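Local coordinates for protein beta-mannosidase (Trichoderma harzianum, PDB 4CVU) that probably hydrolyses terminal beta-linked mannose residues from the non-reducing ends of glycans and manno-oligosaccharides, as a glycoside hydrolase of family 2, at residues K37-N42 with N46-G51; W81-N86 with A205-G210; K92-L97 with V118-H123; I390-D393 with R398-S401. All blocks are in the same frame, centred on the assembly; numbering follows the deposited sequence.

Interaction 1 (K37-N42 with N46-G51). With NAG (2-acetamido-2-deoxy-beta-D-glucopyranose), chain I.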
# COMPACT_ATOMS: atom_id res chain seq x y z
N LYS A 37 -25.68 -21.59 6.21
CA LYS A 37 -24.30 -21.42 6.65
C LYS A 37 -23.34 -22.13 5.68
O LYS A 37 -23.44 -23.35 5.47
CB LYS A 37 -24.20 -21.92 8.10
CG LYS A 37 -22.80 -22.22 8.60
CD LYS A 37 -22.12 -21.08 9.31
CE LYS A 37 -20.78 -21.53 9.92
NZ LYS A 37 -20.96 -22.41 11.12
N TRP A 38 -22.42 -21.36 5.08
CA TRP A 38 -21.54 -21.86 4.02
C TRP A 38 -20.04 -21.94 4.40
O TRP A 38 -19.50 -21.04 5.07
CB TRP A 38 -21.69 -20.96 2.76
CG TRP A 38 -23.05 -21.09 2.16
CD1 TRP A 38 -24.12 -20.29 2.40
CD2 TRP A 38 -23.50 -22.10 1.25
NE1 TRP A 38 -25.19 -20.72 1.70
CE2 TRP A 38 -24.85 -21.85 1.00
CE3 TRP A 38 -22.88 -23.19 0.64
CZ2 TRP A 38 -25.62 -22.65 0.14
CZ3 TRP A 38 -23.64 -24.00 -0.21
CH2 TRP A 38 -25.00 -23.71 -0.46
N THR A 39 -19.38 -22.98 3.91
CA THR A 39 -17.95 -23.13 4.00
C THR A 39 -17.37 -23.30 2.60
O THR A 39 -17.95 -23.98 1.75
CB THR A 39 -17.56 -24.35 4.86
OG1 THR A 39 -18.09 -24.18 6.17
CG2 THR A 39 -16.05 -24.48 4.99
N VAL A 40 -16.23 -22.68 2.35
CA VAL A 40 -15.58 -22.77 1.03
C VAL A 40 -14.27 -23.52 1.16
O VAL A 40 -13.44 -23.18 2.01
CB VAL A 40 -15.30 -21.38 0.46
CG1 VAL A 40 -14.47 -21.48 -0.83
CG2 VAL A 40 -16.63 -20.67 0.19
N THR A 41 -14.08 -24.52 0.30
CA THR A 41 -12.87 -25.33 0.28
C THR A 41 -12.27 -25.34 -1.12
O THR A 41 -13.00 -25.29 -2.10
CB THR A 41 -13.12 -26.80 0.68
OG1 THR A 41 -14.23 -27.31 -0.06
CG2 THR A 41 -13.41 -26.92 2.19
N ASN A 42 -10.95 -25.45 -1.19
CA ASN A 42 -10.27 -25.48 -2.47
C ASN A 42 -10.24 -26.89 -3.03
O ASN A 42 -10.93 -27.78 -2.53
CB ASN A 42 -8.88 -24.86 -2.33
CG ASN A 42 -7.90 -25.75 -1.61
OD1 ASN A 42 -8.21 -26.37 -0.58
ND2 ASN A 42 -6.65 -25.75 -2.10
N ASN A 46 -6.52 -28.22 1.35
CA ASN A 46 -5.68 -27.48 2.29
C ASN A 46 -6.07 -26.02 2.54
O ASN A 46 -5.37 -25.31 3.24
CB ASN A 46 -4.20 -27.60 1.90
CG ASN A 46 -3.92 -27.16 0.48
OD1 ASN A 46 -4.82 -26.76 -0.25
ND2 ASN A 46 -2.65 -27.25 0.08
N ILE A 47 -7.19 -25.59 1.98
CA ILE A 47 -7.74 -24.26 2.23
C ILE A 47 -9.22 -24.36 2.57
O ILE A 47 -10.01 -24.86 1.76
CB ILE A 47 -7.53 -23.31 1.03
CG1 ILE A 47 -6.03 -23.15 0.75
CG2 ILE A 47 -8.14 -21.95 1.33
CD1 ILE A 47 -5.67 -22.30 -0.46
N THR A 48 -9.58 -23.92 3.78
CA THR A 48 -10.96 -23.91 4.24
C THR A 48 -11.28 -22.59 4.92
O THR A 48 -10.65 -22.25 5.93
CB THR A 48 -11.23 -25.01 5.27
OG1 THR A 48 -10.86 -26.29 4.73
CG2 THR A 48 -12.68 -25.03 5.66
N VAL A 49 -12.27 -21.87 4.40
CA VAL A 49 -12.65 -20.56 4.97
C VAL A 49 -14.16 -20.43 5.03
O VAL A 49 -14.85 -21.13 4.29
CB VAL A 49 -12.07 -19.41 4.14
CG1 VAL A 49 -10.55 -19.56 4.03
CG2 VAL A 49 -12.69 -19.37 2.75
N PRO A 50 -14.69 -19.53 5.88
CA PRO A 50 -16.13 -19.26 5.88
C PRO A 50 -16.62 -18.73 4.53
O PRO A 50 -15.92 -17.97 3.87
CB PRO A 50 -16.30 -18.20 6.96
CG PRO A 50 -15.10 -18.36 7.85
CD PRO A 50 -13.99 -18.73 6.90
N GLY A 51 -17.80 -19.16 4.12
CA GLY A 51 -18.37 -18.79 2.82
C GLY A 51 -19.55 -17.85 2.96
O GLY A 51 -20.11 -17.69 4.05
C1 NAG I . -2.17 -26.90 -1.25
C2 NAG I . -1.04 -25.87 -1.17
C3 NAG I . -0.44 -25.60 -2.54
C4 NAG I . -0.03 -26.88 -3.22
C5 NAG I . -1.16 -27.91 -3.21
C6 NAG I . -0.62 -29.27 -3.63
C7 NAG I . -1.60 -24.32 0.64
C8 NAG I . -2.12 -22.95 0.97
N2 NAG I . -1.52 -24.61 -0.65
O3 NAG I . 0.69 -24.77 -2.42
O4 NAG I . 0.35 -26.58 -4.54
O5 NAG I . -1.72 -28.07 -1.91
O6 NAG I . -1.40 -30.28 -3.02
O7 NAG I . -1.28 -25.10 1.54
O HOH W 1 -21.73 -18.70 5.96
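Val-40 and Val-49 form the central hydrogen-bonded pair of an antiparallel beta hairpin, strands 38-41 and 48-51, at one edge of a sheet in the galactose-binding-like domain; the short strand axes run at 145° to each other. The backbone bonds are regular here: Val-40 N reaches Val-49 O at 2.8 Å, and Val-49 N returns to Val-40 O at 3.0 Å. Toward the turn, Asn-42 N donates to Ile-47 O.

The side-chain hydrogen bonds across the hairpin gather at its turn end. Asn-42 OD1 accepts from Ile-47 N at 2.9 Å, the donor standing well above the carbonyl plane, and weakly from Asn-46 N. Its ND2 donates to Asn-46 OD1 at 2.8 Å, almost in line with the acceptor's C=O, and also bonds Gln-85 OE1. With chi1 at 74°, the Asn-42 amide folds back over its own backbone to face the returning chain, and the two asparagine amides end nearly coplanar, 18° apart.

Among the apolar contacts, Val-40 CB meets Val-49 CG2 on the face that meets helix 57-63. Separately, the methyl CG2 of Thr-39 presses on that of Thr-48 at a tight 3.5 Å. At the open end of the hairpin, one water accepts from Trp-38 N and donates to Gly-51 O. Asn-46 is glycosylated: its OD1 faces Asn-42 while its ND2 is bonded to C1 of NAG at 1.5 Å.

Interaction 2 (W81-N86 with A205-G210). With NAG (2-acetamido-2-deoxy-beta-D-glucopyranose), chain C.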
# COMPACT_ATOMS: atom_id res chain seq x y z
N TRP A 81 -3.29 -18.69 -9.08
CA TRP A 81 -3.53 -19.98 -8.44
C TRP A 81 -4.98 -20.21 -8.06
O TRP A 81 -5.39 -21.34 -7.78
CB TRP A 81 -2.67 -20.14 -7.20
CG TRP A 81 -2.86 -19.09 -6.12
CD1 TRP A 81 -2.24 -17.89 -6.02
CD2 TRP A 81 -3.66 -19.22 -4.95
NE1 TRP A 81 -2.63 -17.23 -4.87
CE2 TRP A 81 -3.53 -18.03 -4.21
CE3 TRP A 81 -4.52 -20.20 -4.48
CZ2 TRP A 81 -4.21 -17.82 -3.00
CZ3 TRP A 81 -5.20 -19.99 -3.28
CH2 TRP A 81 -5.03 -18.82 -2.56
N ILE A 82 -5.77 -19.14 -7.98
CA ILE A 82 -7.16 -19.25 -7.61
C ILE A 82 -7.98 -19.68 -8.81
O ILE A 82 -8.68 -20.69 -8.75
CB ILE A 82 -7.70 -17.92 -7.01
CG1 ILE A 82 -7.06 -17.70 -5.62
CG2 ILE A 82 -9.20 -17.96 -6.88
CD1 ILE A 82 -7.23 -16.30 -5.06
N ALA A 83 -7.87 -18.95 -9.92
CA ALA A 83 -8.63 -19.32 -11.13
C ALA A 83 -8.24 -20.72 -11.64
O ALA A 83 -9.03 -21.36 -12.32
CB ALA A 83 -8.38 -18.30 -12.23
N ALA A 84 -7.02 -21.15 -11.39
CA ALA A 84 -6.53 -22.41 -11.88
C ALA A 84 -7.09 -23.68 -11.20
O ALA A 84 -6.80 -24.78 -11.64
CB ALA A 84 -5.01 -22.42 -11.90
N GLN A 85 -7.86 -23.53 -10.12
CA GLN A 85 -8.43 -24.68 -9.41
C GLN A 85 -9.92 -24.60 -9.07
O GLN A 85 -10.53 -23.57 -9.19
CB GLN A 85 -7.65 -24.96 -8.14
CG GLN A 85 -7.89 -23.95 -7.06
CD GLN A 85 -7.04 -24.21 -5.85
OE1 GLN A 85 -7.34 -25.08 -5.09
NE2 GLN A 85 -5.98 -23.45 -5.67
N ASN A 86 -10.51 -25.73 -8.68
CA ASN A 86 -11.90 -25.79 -8.21
C ASN A 86 -12.15 -25.21 -6.82
O ASN A 86 -11.33 -25.31 -5.96
CB ASN A 86 -12.44 -27.23 -8.17
CG ASN A 86 -12.71 -27.82 -9.55
OD1 ASN A 86 -11.98 -27.59 -10.47
ND2 ASN A 86 -13.76 -28.60 -9.65
N ALA A 205 -7.87 -10.11 -15.00
CA ALA A 205 -8.40 -11.39 -15.39
C ALA A 205 -8.45 -12.34 -14.22
O ALA A 205 -7.62 -13.26 -14.15
CB ALA A 205 -7.52 -12.00 -16.47
N PHE A 206 -9.43 -12.15 -13.35
CA PHE A 206 -9.52 -12.96 -12.12
C PHE A 206 -10.27 -14.27 -12.25
O PHE A 206 -10.17 -15.13 -11.36
CB PHE A 206 -10.07 -12.11 -10.96
CG PHE A 206 -9.11 -11.06 -10.48
CD1 PHE A 206 -7.83 -11.42 -10.05
CD2 PHE A 206 -9.44 -9.71 -10.51
CE1 PHE A 206 -6.93 -10.47 -9.65
CE2 PHE A 206 -8.53 -8.75 -10.10
CZ PHE A 206 -7.28 -9.15 -9.66
N SER A 207 -11.06 -14.41 -13.33
CA SER A 207 -11.92 -15.57 -13.57
C SER A 207 -12.55 -16.11 -12.28
O SER A 207 -12.37 -17.29 -11.94
CB SER A 207 -11.13 -16.69 -14.23
OG SER A 207 -11.97 -17.82 -14.39
N PRO A 208 -13.36 -15.28 -11.61
CA PRO A 208 -13.99 -15.67 -10.34
C PRO A 208 -15.11 -16.68 -10.55
O PRO A 208 -15.64 -16.82 -11.69
CB PRO A 208 -14.51 -14.35 -9.81
CG PRO A 208 -14.84 -13.57 -11.05
CD PRO A 208 -13.67 -13.88 -11.94
N VAL A 209 -15.41 -17.42 -9.49
CA VAL A 209 -16.45 -18.45 -9.52
C VAL A 209 -17.19 -18.44 -8.21
O VAL A 209 -16.61 -18.06 -7.18
CB VAL A 209 -15.94 -19.88 -9.78
CG1 VAL A 209 -15.28 -19.97 -11.16
CG2 VAL A 209 -14.96 -20.34 -8.71
N GLY A 210 -18.45 -18.83 -8.26
CA GLY A 210 -19.27 -18.92 -7.06
C GLY A 210 -20.75 -18.65 -7.34
O GLY A 210 -21.13 -18.37 -8.49
C1 NAG C . -14.16 -29.25 -10.83
C2 NAG C . -14.31 -30.76 -10.50
C3 NAG C . -14.90 -31.51 -11.68
C4 NAG C . -16.14 -30.83 -12.24
C5 NAG C . -15.93 -29.30 -12.42
C6 NAG C . -17.23 -28.56 -12.81
C7 NAG C . -12.73 -31.60 -8.86
C8 NAG C . -11.40 -32.21 -8.55
N2 NAG C . -13.03 -31.36 -10.13
O3 NAG C . -15.21 -32.83 -11.26
O4 NAG C . -16.44 -31.42 -13.50
O5 NAG C . -15.40 -28.72 -11.24
O6 NAG C . -18.14 -28.49 -11.72
O7 NAG C . -13.50 -31.35 -7.95
O HOH W 2 -7.46 -15.89 -10.02
O HOH W 3 -11.66 -20.44 -12.74
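Ala-83 and Ser-207 meet through their CB atoms, 3.8 Å apart, at the nearest backbone approach of the two segments, where the CA atoms are 5.6 Å apart. The serine side chain can be followed outward from there. CB rests on the alanine methyl; the side chain also touches Val-159 and Pro-160 of helix 159-168. With chi1 at 177°, OG extends opposite the backbone N and comes within 3.1 Å of a water; that water is placed to donate to Ala-83 O at 2.8 Å, so the hydroxyl is tied to the other segment through solvent.

Both segments belong to the galactose-binding-like domain of this family 2 enzyme. Here the end of the short, weakly bonded helix around 81-83 is set against an irregular loop that leads toward strand 215-221. The backbone N of the alanine is bridged as well: a second water accepts from Ala-83 N and can donate to Phe-206 O, each at 3.1 Å. Phe-206 O also lies 3.7 Å from Ala-83 CB. Besides its water, Ala-83 O has a direct hydrogen bond from Ser-158 OG.

Interaction 3 (K92-L97 with V118-H123). With MAN (alpha-D-mannopyranose), chain B.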
# COMPACT_ATOMS: atom_id res chain seq x y z
N LYS A 92 -23.96 -26.26 5.78
CA LYS A 92 -24.22 -27.11 6.92
C LYS A 92 -25.53 -27.83 6.60
O LYS A 92 -26.30 -27.38 5.75
CB LYS A 92 -24.38 -26.30 8.19
CG LYS A 92 -23.16 -25.51 8.59
CD LYS A 92 -21.97 -26.41 8.89
CE LYS A 92 -21.01 -25.75 9.85
NZ LYS A 92 -19.83 -26.62 10.09
N PRO A 93 -25.78 -28.96 7.28
CA PRO A 93 -27.06 -29.64 7.11
C PRO A 93 -28.23 -28.66 7.20
O PRO A 93 -28.29 -27.89 8.17
CB PRO A 93 -27.07 -30.65 8.26
CG PRO A 93 -25.63 -31.02 8.40
CD PRO A 93 -24.84 -29.77 8.08
N ILE A 94 -29.11 -28.67 6.19
CA ILE A 94 -30.24 -27.73 6.09
C ILE A 94 -31.41 -28.27 6.92
O ILE A 94 -31.87 -29.38 6.69
CB ILE A 94 -30.70 -27.51 4.63
CG1 ILE A 94 -29.54 -27.01 3.77
CG2 ILE A 94 -31.86 -26.51 4.57
CD1 ILE A 94 -29.89 -26.77 2.31
N SER A 95 -31.87 -27.48 7.87
CA SER A 95 -32.96 -27.91 8.74
C SER A 95 -34.29 -27.32 8.27
O SER A 95 -34.33 -26.43 7.42
CB SER A 95 -32.67 -27.43 10.15
OG SER A 95 -32.73 -26.03 10.17
N GLY A 96 -35.39 -27.85 8.81
CA GLY A 96 -36.73 -27.31 8.57
C GLY A 96 -37.42 -27.65 7.25
O GLY A 96 -38.42 -27.04 6.91
N LEU A 97 -36.90 -28.60 6.47
CA LEU A 97 -37.60 -29.02 5.25
C LEU A 97 -38.60 -30.13 5.63
O LEU A 97 -38.29 -30.99 6.46
CB LEU A 97 -36.62 -29.53 4.17
CG LEU A 97 -35.50 -28.56 3.71
CD1 LEU A 97 -34.44 -29.31 2.92
CD2 LEU A 97 -36.07 -27.43 2.88
N VAL A 118 -23.74 -29.55 -8.85
CA VAL A 118 -24.61 -29.35 -7.70
C VAL A 118 -24.95 -30.72 -7.10
O VAL A 118 -25.34 -31.64 -7.83
CB VAL A 118 -25.91 -28.63 -8.11
CG1 VAL A 118 -26.77 -28.34 -6.89
CG2 VAL A 118 -25.61 -27.35 -8.88
N LYS A 119 -24.79 -30.84 -5.78
CA LYS A 119 -25.11 -32.05 -5.04
C LYS A 119 -26.03 -31.77 -3.87
O LYS A 119 -25.84 -30.80 -3.15
CB LYS A 119 -23.86 -32.74 -4.49
CG LYS A 119 -23.02 -33.45 -5.52
CD LYS A 119 -21.98 -34.33 -4.84
CE LYS A 119 -20.85 -34.68 -5.80
NZ LYS A 119 -20.10 -35.90 -5.38
N PHE A 120 -27.00 -32.65 -3.66
CA PHE A 120 -27.94 -32.52 -2.58
C PHE A 120 -28.05 -33.90 -1.91
O PHE A 120 -28.41 -34.90 -2.55
CB PHE A 120 -29.30 -32.02 -3.10
CG PHE A 120 -30.24 -31.57 -2.01
CD1 PHE A 120 -30.10 -30.32 -1.44
CD2 PHE A 120 -31.24 -32.39 -1.55
CE1 PHE A 120 -30.95 -29.89 -0.44
CE2 PHE A 120 -32.11 -31.96 -0.55
CZ PHE A 120 -31.97 -30.72 0.00
N CYS A 121 -27.71 -33.93 -0.62
CA CYS A 121 -27.50 -35.18 0.11
C CYS A 121 -26.63 -36.14 -0.69
O CYS A 121 -27.00 -37.29 -0.92
CB CYS A 121 -28.84 -35.83 0.47
SG CYS A 121 -28.67 -37.10 1.75
N ASP A 122 -25.51 -35.65 -1.20
CA ASP A 122 -24.50 -36.47 -1.88
C ASP A 122 -24.87 -37.00 -3.29
O ASP A 122 -24.13 -37.76 -3.89
CB ASP A 122 -24.12 -37.62 -0.96
CG ASP A 122 -22.64 -37.70 -0.73
OD1 ASP A 122 -21.87 -37.29 -1.61
OD2 ASP A 122 -22.25 -38.19 0.35
N HIS A 123 -25.99 -36.54 -3.83
CA HIS A 123 -26.41 -36.90 -5.16
C HIS A 123 -26.20 -35.76 -6.15
O HIS A 123 -26.67 -34.69 -5.91
CB HIS A 123 -27.90 -37.21 -5.11
CG HIS A 123 -28.23 -38.42 -4.29
ND1 HIS A 123 -29.39 -39.13 -4.46
CD2 HIS A 123 -27.53 -39.06 -3.34
CE1 HIS A 123 -29.40 -40.14 -3.62
NE2 HIS A 123 -28.29 -40.12 -2.93
C1 MAN B . -26.03 -40.34 -10.92
C2 MAN B . -26.82 -40.39 -9.61
C3 MAN B . -26.23 -39.42 -8.59
C4 MAN B . -24.73 -39.69 -8.43
C5 MAN B . -24.05 -39.55 -9.80
C6 MAN B . -22.55 -39.81 -9.73
O2 MAN B . -26.83 -41.72 -9.10
O3 MAN B . -26.91 -39.52 -7.35
O4 MAN B . -24.17 -38.80 -7.47
O5 MAN B . -24.63 -40.45 -10.73
O6 MAN B . -21.99 -39.70 -11.03
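A type I' beta turn from Phe-120 to His-123 links strands 116-120 and 123-126 in the galactose-binding-like domain, and the aromatic residue that opens it makes the contact with loop residues 92-97. The turn is closed by paired backbone bonds, Phe-120 N to His-123 O at 3.1 Å and His-123 N to Phe-120 O at 3.2 Å. With CG placed opposite the backbone N (chi1 -167°), the Phe-120 ring is carried across to the loop.

Two methyls meet that ring at its edge, close to the ring plane. Leu-97 CD1 lies 4.1 Å from Phe-120 CZ, and Ile-94 CD1 lies 4.3 Å from Phe-120 CE1, so both approach the outer end of the ring. Leu-97 and Phe-120 reach toward each other from their own chains.

Ala-142 and Leu-143 of helix 140-145 also touch the phenylalanine, and Ile-217 of strand 215-221 touches Ile-94. Next in the turn, Cys-121 forms a disulfide with Cys-146. The direct contact is small and purely apolar, and methyl-to-ring-edge approaches at these distances have little directional preference; a directional bond for the loop comes instead from Pro-150, which is backbone-bonded to Ile-94 and also touched by Phe-120.

Interaction 4 (I390-D393 with R398-S401)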
# COMPACT_ATOMS: atom_id res chain seq x y z
N ILE A 390 -19.24 -0.16 -18.38
CA ILE A 390 -18.57 -1.45 -18.23
C ILE A 390 -18.82 -1.93 -16.79
O ILE A 390 -19.30 -1.16 -15.95
CB ILE A 390 -17.07 -1.38 -18.54
CG1 ILE A 390 -16.35 -0.49 -17.53
CG2 ILE A 390 -16.83 -0.89 -19.98
CD1 ILE A 390 -14.97 -0.98 -17.17
N PRO A 391 -18.56 -3.21 -16.51
CA PRO A 391 -18.82 -3.66 -15.12
C PRO A 391 -18.02 -2.83 -14.13
O PRO A 391 -16.82 -2.66 -14.30
CB PRO A 391 -18.34 -5.10 -15.13
CG PRO A 391 -18.40 -5.50 -16.57
CD PRO A 391 -18.07 -4.30 -17.37
N PRO A 392 -18.68 -2.32 -13.08
CA PRO A 392 -17.95 -1.50 -12.05
C PRO A 392 -16.94 -2.29 -11.18
O PRO A 392 -16.12 -1.67 -10.51
CB PRO A 392 -19.08 -0.98 -11.16
CG PRO A 392 -20.10 -2.08 -11.25
CD PRO A 392 -20.06 -2.56 -12.69
N ASP A 393 -16.96 -3.63 -11.22
CA ASP A 393 -16.13 -4.42 -10.34
C ASP A 393 -15.82 -5.72 -11.04
O ASP A 393 -16.57 -6.17 -11.92
CB ASP A 393 -16.86 -4.62 -9.01
CG ASP A 393 -15.92 -4.88 -7.82
OD1 ASP A 393 -15.44 -6.05 -7.64
OD2 ASP A 393 -15.67 -3.94 -7.01
N ARG A 398 -20.06 -7.94 -4.99
CA ARG A 398 -19.82 -6.85 -4.03
C ARG A 398 -20.30 -5.50 -4.56
O ARG A 398 -20.14 -4.47 -3.90
CB ARG A 398 -18.33 -6.80 -3.60
CG ARG A 398 -17.32 -6.48 -4.69
CD ARG A 398 -15.92 -6.46 -4.05
NE ARG A 398 -14.87 -6.24 -5.03
CZ ARG A 398 -13.60 -6.03 -4.71
NH1 ARG A 398 -13.21 -6.09 -3.44
NH2 ARG A 398 -12.70 -5.80 -5.65
N VAL A 399 -20.88 -5.49 -5.76
CA VAL A 399 -21.44 -4.28 -6.27
C VAL A 399 -22.72 -3.92 -5.55
O VAL A 399 -23.71 -4.64 -5.65
CB VAL A 399 -21.72 -4.39 -7.75
CG1 VAL A 399 -22.43 -3.16 -8.23
CG2 VAL A 399 -20.42 -4.58 -8.48
N THR A 400 -22.72 -2.77 -4.87
CA THR A 400 -23.80 -2.35 -4.05
C THR A 400 -24.71 -1.31 -4.68
O THR A 400 -24.38 -0.63 -5.71
CB THR A 400 -23.32 -1.75 -2.73
OG1 THR A 400 -22.55 -0.56 -2.98
CG2 THR A 400 -22.53 -2.77 -1.94
N SER A 401 -25.88 -1.24 -4.07
CA SER A 401 -26.88 -0.21 -4.36
C SER A 401 -26.33 1.22 -4.17
O SER A 401 -26.49 2.09 -5.04
CB SER A 401 -28.10 -0.49 -3.48
OG SER A 401 -29.02 0.54 -3.53
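Asp-393 and Arg-398 form a salt bridge between two parts of the loop that follows strand 380-389. Arg-398 NE donates to Asp-393 OD1 at 2.7 Å with an N-H...O angle of 172°. The oxygen is met on its syn side, 22° out of the carboxylate plane, and lies at the edge of the guanidinium, in its plane. Arg-398 NH2 adds only a weak, bent bond to the same oxygen at 3.4 Å. Because carboxylate and guanidinium planes stand 87° apart, the bridge differs from the coplanar, two-oxygen fork: one oxygen takes both N-H groups.

Beside this polar pair is an apolar one. Val-399 CG2 touches Pro-392 CG at 3.7 Å and Asp-393 CB at 3.6 Å, so a single methyl packs against two successive residues.

Further out, torsions and second partners position the groups. Arg-398 CG sits between the backbone N and the carbonyl carbon, and the chain then runs extended from CG to NE. Its NH1 makes a salt bridge with Glu-69. Asp-393 OD1 also accepts from Phe-395 N, while OD2 is held by Tyr-722 OH and by a salt bridge to Arg-403. Thr-400 is the N-cap of helix 401-413, its OG1 accepting from Arg-403 N. Strand 380-389 has parallel neighbours in its mixed sheet, consistent with a beta-alpha loop of the (beta/alpha)8 barrel expected for family 2 catalytic domains.

With partners on both oxygens, the carboxylate is probably stabilised as an anion and restrained in rotation, and Arg-403 links it to the helix.

Interactions 1, 2 and 3 lie in the galactose-binding-like domain, whereas interaction 4 is in the loop between strand 380-389 and helix 401-413. Interaction 1 touches both of its domain neighbours: Ile-47 CD1 packs on Trp-81 CZ3 at 3.7 Å toward interaction 2, and Lys-37 O is 3.0 Å from Lys-92 N, a probable hydrogen bond toward interaction 3. Interactions 1 and 3 reach the same six-stranded sheet, with centres 16 Å apart. Interaction 2 comes within about 7 Å of interaction 4, nearest atoms, and the ring of Phe-206 meets that of Phe-395, between the segments of interaction 4. Asn-46 and Asn-86 carry glycans attached to this domain.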